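Local coordinates for quinoline 2-oxidoreductase medium subunit (Pseudomonas putida, PDB 1T3Q), which is the FAD-carrying medium subunit of a molybdenum hydroxylase that acts on quinoline, and probably passes electrons through its flavin, at residues Cys89-Ala101 against Gly121-Ala133. Numbering follows the deposited sequence.
Sequences CVPILPKVLAHVA and GAEMPFLMATLGA. With FAD (flavin-adenine dinucleotide), chain R.
V96 and L127 meet tip to tip in a nearly antiparallel helix pair of the PCMH-type FAD-binding domain, a worked example of how an apolar helix interface can end in a cofactor site. Helices 92-97 and 123-130 run at 158° to each other, their axes 10.8 Å apart at closest approach, and no hydrogen bond joins them.

V96 splits its work between two branches. CG1 lies 3.7 Å from E123 CB and also touches M124 CE, while CG2 presses on L127 CD2, likewise at 3.7 Å. M124 is bent at chi2 and chi3, so that SD meets L93 CD2 while CE reaches L97 CD2, 3.8 Å away; both leucines cross it at about a right angle. At the far end L131 CD1 closes the row, touching I92 CG2 obliquely at 3.9 Å and meeting V90 CG1 tip to tip. W178 of strand 177-183 covers I92 and L131.

Toward the flavin the packing turns polar. E123 and V100 slide past each other in opposite directions, V100 offering CG2 to the glutamate and CG1 to the isoalloxazine ring. The E123 chain bends at chi2 (76°), and its carboxylate swings to the pyrimidine edge of the flavin, while weak bonds from A101 N to O4 and from E123 N to O2 flank that grip. The central bond is the firmer one: FAD N3 donates to E123 OE2 over 2.8 Å, with an N-H...O angle of 155°.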
# COMPACT_ATOMS: atom_id res chain seq x y z
N CYS C 89 -38.75 24.30 -39.68
CA CYS C 89 -38.38 24.35 -41.09
C CYS C 89 -38.15 23.00 -41.75
O CYS C 89 -38.63 22.76 -42.86
CB CYS C 89 -37.14 25.22 -41.27
SG CYS C 89 -37.37 26.95 -40.83
N VAL C 90 -37.40 22.12 -41.09
CA VAL C 90 -37.10 20.80 -41.65
C VAL C 90 -37.30 19.71 -40.59
O VAL C 90 -36.35 19.08 -40.13
CB VAL C 90 -35.63 20.75 -42.17
CG1 VAL C 90 -35.36 19.43 -42.88
CG2 VAL C 90 -35.38 21.93 -43.10
N PRO C 91 -38.57 19.46 -40.21
CA PRO C 91 -38.93 18.45 -39.21
C PRO C 91 -38.38 17.05 -39.44
O PRO C 91 -38.28 16.26 -38.50
CB PRO C 91 -40.46 18.49 -39.22
CG PRO C 91 -40.79 18.95 -40.60
CD PRO C 91 -39.78 20.04 -40.82
N ILE C 92 -38.02 16.72 -40.68
CA ILE C 92 -37.48 15.40 -40.96
C ILE C 92 -36.08 15.26 -40.38
O ILE C 92 -35.65 14.16 -40.04
CB ILE C 92 -37.44 15.12 -42.49
CG1 ILE C 92 -36.97 13.68 -42.73
CG2 ILE C 92 -36.50 16.11 -43.19
CD1 ILE C 92 -37.90 12.61 -42.17
N LEU C 93 -35.36 16.37 -40.26
CA LEU C 93 -34.00 16.35 -39.73
C LEU C 93 -33.94 15.77 -38.32
O LEU C 93 -33.20 14.82 -38.06
CB LEU C 93 -33.39 17.76 -39.75
CG LEU C 93 -31.93 17.88 -40.18
CD1 LEU C 93 -31.44 19.29 -39.89
CD2 LEU C 93 -31.06 16.87 -39.47
N PRO C 94 -34.72 16.34 -37.38
CA PRO C 94 -34.65 15.77 -36.03
C PRO C 94 -35.15 14.32 -35.95
O PRO C 94 -34.71 13.56 -35.09
CB PRO C 94 -35.48 16.75 -35.19
CG PRO C 94 -36.39 17.39 -36.18
CD PRO C 94 -35.51 17.58 -37.39
N LYS C 95 -36.06 13.93 -36.84
CA LYS C 95 -36.56 12.56 -36.80
C LYS C 95 -35.48 11.58 -37.26
O LYS C 95 -35.42 10.43 -36.80
CB LYS C 95 -37.82 12.42 -37.65
CG LYS C 95 -38.99 13.23 -37.10
CD LYS C 95 -40.34 12.74 -37.60
CE LYS C 95 -40.49 12.93 -39.10
NZ LYS C 95 -41.87 12.57 -39.53
N VAL C 96 -34.62 12.04 -38.16
CA VAL C 96 -33.53 11.20 -38.66
C VAL C 96 -32.43 11.11 -37.61
O VAL C 96 -31.84 10.05 -37.39
CB VAL C 96 -32.93 11.79 -39.96
CG1 VAL C 96 -31.69 11.00 -40.37
CG2 VAL C 96 -33.97 11.74 -41.08
N LEU C 97 -32.16 12.23 -36.94
CA LEU C 97 -31.12 12.30 -35.92
C LEU C 97 -31.38 11.39 -34.72
O LEU C 97 -30.46 11.07 -33.97
CB LEU C 97 -30.94 13.74 -35.46
CG LEU C 97 -30.27 14.65 -36.50
CD1 LEU C 97 -30.46 16.11 -36.13
CD2 LEU C 97 -28.79 14.30 -36.58
N ALA C 98 -32.63 10.98 -34.53
CA ALA C 98 -32.97 10.09 -33.42
C ALA C 98 -32.28 8.74 -33.61
O ALA C 98 -32.05 8.01 -32.64
CB ALA C 98 -34.48 9.90 -33.34
N HIS C 99 -31.96 8.42 -34.85
CA HIS C 99 -31.30 7.16 -35.20
C HIS C 99 -29.78 7.24 -35.12
O HIS C 99 -29.10 6.22 -35.12
CB HIS C 99 -31.70 6.74 -36.62
CG HIS C 99 -33.14 6.38 -36.77
ND1 HIS C 99 -33.64 5.14 -36.42
CD2 HIS C 99 -34.21 7.10 -37.21
CE1 HIS C 99 -34.94 5.11 -36.63
NE2 HIS C 99 -35.31 6.29 -37.11
N VAL C 100 -29.25 8.45 -35.04
CA VAL C 100 -27.80 8.63 -34.98
C VAL C 100 -27.19 8.40 -33.60
O VAL C 100 -27.44 9.16 -32.66
CB VAL C 100 -27.40 10.04 -35.48
CG1 VAL C 100 -25.91 10.26 -35.31
CG2 VAL C 100 -27.79 10.19 -36.95
N ALA C 101 -26.38 7.34 -33.50
CA ALA C 101 -25.69 6.98 -32.27
C ALA C 101 -26.57 7.07 -31.02
O ALA C 101 -27.74 6.68 -31.03
CB ALA C 101 -24.46 7.86 -32.10
N GLY C 121 -22.27 4.92 -44.37
CA GLY C 121 -23.35 4.37 -43.57
C GLY C 121 -23.99 5.42 -42.67
O GLY C 121 -24.92 5.11 -41.93
N ALA C 122 -23.50 6.65 -42.74
CA ALA C 122 -24.01 7.74 -41.91
C ALA C 122 -25.31 8.34 -42.43
O ALA C 122 -25.55 8.39 -43.64
CB ALA C 122 -22.95 8.83 -41.79
N GLU C 123 -26.14 8.81 -41.50
CA GLU C 123 -27.43 9.41 -41.86
C GLU C 123 -27.35 10.79 -42.53
O GLU C 123 -28.03 11.02 -43.52
CB GLU C 123 -28.33 9.53 -40.62
CG GLU C 123 -29.00 8.24 -40.19
CD GLU C 123 -28.05 7.29 -39.48
OE1 GLU C 123 -28.44 6.12 -39.23
OE2 GLU C 123 -26.93 7.71 -39.15
N MET C 124 -26.53 11.69 -41.99
CA MET C 124 -26.44 13.03 -42.56
C MET C 124 -26.00 13.14 -44.02
O MET C 124 -26.61 13.87 -44.80
CB MET C 124 -25.56 13.92 -41.67
CG MET C 124 -26.18 14.23 -40.31
SD MET C 124 -27.84 14.96 -40.38
CE MET C 124 -28.88 13.51 -40.26
N PRO C 125 -24.94 12.41 -44.43
CA PRO C 125 -24.55 12.53 -45.84
C PRO C 125 -25.70 12.08 -46.74
O PRO C 125 -25.96 12.68 -47.78
CB PRO C 125 -23.35 11.60 -45.94
CG PRO C 125 -22.73 11.71 -44.58
CD PRO C 125 -23.95 11.64 -43.66
N PHE C 126 -26.38 11.01 -46.33
CA PHE C 126 -27.51 10.48 -47.08
C PHE C 126 -28.68 11.46 -47.12
O PHE C 126 -29.26 11.71 -48.17
CB PHE C 126 -27.99 9.16 -46.47
CG PHE C 126 -29.39 8.77 -46.90
CD1 PHE C 126 -29.63 8.28 -48.18
CD2 PHE C 126 -30.46 8.94 -46.03
CE1 PHE C 126 -30.92 7.96 -48.59
CE2 PHE C 126 -31.76 8.62 -46.44
CZ PHE C 126 -31.99 8.14 -47.72
N LEU C 127 -29.02 12.01 -45.96
CA LEU C 127 -30.14 12.94 -45.86
C LEU C 127 -29.93 14.25 -46.60
O LEU C 127 -30.80 14.70 -47.35
CB LEU C 127 -30.47 13.23 -44.39
CG LEU C 127 -31.73 14.06 -44.17
CD1 LEU C 127 -32.96 13.29 -44.66
CD2 LEU C 127 -31.87 14.39 -42.69
N MET C 128 -28.78 14.88 -46.39
CA MET C 128 -28.51 16.15 -47.05
C MET C 128 -28.59 16.02 -48.57
O MET C 128 -29.15 16.89 -49.24
CB MET C 128 -27.13 16.68 -46.64
CG MET C 128 -27.03 17.04 -45.16
SD MET C 128 -28.30 18.21 -44.62
CE MET C 128 -29.50 17.10 -43.83
N ALA C 129 -28.04 14.94 -49.11
CA ALA C 129 -28.08 14.71 -50.55
C ALA C 129 -29.52 14.55 -51.00
O ALA C 129 -29.95 15.14 -51.99
CB ALA C 129 -27.27 13.46 -50.92
N THR C 130 -30.27 13.74 -50.25
CA THR C 130 -31.67 13.47 -50.55
C THR C 130 -32.55 14.72 -50.48
O THR C 130 -33.49 14.87 -51.26
CB THR C 130 -32.21 12.39 -49.59
OG1 THR C 130 -31.47 11.18 -49.78
CG2 THR C 130 -33.68 12.13 -49.85
N LEU C 131 -32.24 15.61 -49.55
CA LEU C 131 -33.02 16.83 -49.39
C LEU C 131 -32.53 17.93 -50.33
O LEU C 131 -33.03 19.05 -50.29
CB LEU C 131 -32.95 17.31 -47.94
CG LEU C 131 -33.63 16.38 -46.94
CD1 LEU C 131 -33.46 16.93 -45.54
CD2 LEU C 131 -35.11 16.25 -47.30
N GLY C 132 -31.56 17.60 -51.17
CA GLY C 132 -31.03 18.57 -52.11
C GLY C 132 -30.39 19.78 -51.45
O GLY C 132 -30.59 20.91 -51.88
N ALA C 133 -29.61 19.55 -50.40
CA ALA C 133 -28.96 20.65 -49.70
C ALA C 133 -27.73 21.12 -50.46
O ALA C 133 -27.24 20.45 -51.37
CB ALA C 133 -28.59 20.23 -48.29
PA FAD R . -14.86 14.94 -36.02
O1A FAD R . -14.73 13.52 -35.58
O2A FAD R . -14.15 15.89 -35.38
O5B FAD R . -14.21 14.79 -37.38
C5B FAD R . -14.86 14.25 -38.58
C4B FAD R . -13.88 14.41 -39.82
O4B FAD R . -14.33 15.62 -40.54
C3B FAD R . -12.34 14.63 -39.58
O3B FAD R . -11.58 14.08 -40.61
C2B FAD R . -12.25 16.18 -39.48
O2B FAD R . -10.99 16.67 -39.85
C1B FAD R . -13.25 16.62 -40.52
N9A FAD R . -13.95 17.86 -40.22
C8A FAD R . -14.76 18.12 -39.13
N7A FAD R . -15.45 19.25 -39.24
C5A FAD R . -15.05 19.78 -40.45
C6A FAD R . -15.45 21.01 -41.20
N6A FAD R . -16.29 21.91 -40.74
N1A FAD R . -14.83 21.19 -42.43
C2A FAD R . -13.93 20.27 -42.94
N3A FAD R . -13.50 19.13 -42.33
C4A FAD R . -14.05 18.95 -41.07
N1 FAD R . -22.76 8.70 -37.11
C2 FAD R . -23.88 8.44 -37.80
O2 FAD R . -24.09 8.93 -38.88
N3 FAD R . -24.79 7.41 -37.39
C4 FAD R . -24.52 6.58 -36.31
O4 FAD R . -25.31 5.70 -36.03
C4X FAD R . -23.26 6.80 -35.59
N5 FAD R . -22.93 6.01 -34.51
C5X FAD R . -21.78 6.32 -33.80
C6 FAD R . -21.45 5.49 -32.69
C7 FAD R . -20.31 5.73 -31.91
C7M FAD R . -19.99 4.80 -30.76
C8 FAD R . -19.44 6.89 -32.22
C8M FAD R . -18.20 7.22 -31.42
C9 FAD R . -19.77 7.74 -33.31
C9A FAD R . -20.93 7.46 -34.11
N10 FAD R . -21.33 8.27 -35.27
C10 FAD R . -22.42 7.94 -36.01
C1' FAD R . -20.41 9.34 -35.73
C2' FAD R . -20.88 10.77 -35.32
O2' FAD R . -21.99 11.15 -36.13
C3' FAD R . -19.67 11.68 -35.54
O3' FAD R . -19.83 12.77 -34.61
C4' FAD R . -19.57 12.24 -36.98
O4' FAD R . -19.45 11.19 -37.94
C5' FAD R . -18.32 13.09 -37.03
O5' FAD R . -18.65 14.52 -36.53
P FAD R . -17.71 15.19 -35.55
O1P FAD R . -18.30 16.59 -35.33
O2P FAD R . -17.45 14.42 -34.42
O3P FAD R . -16.42 15.36 -36.24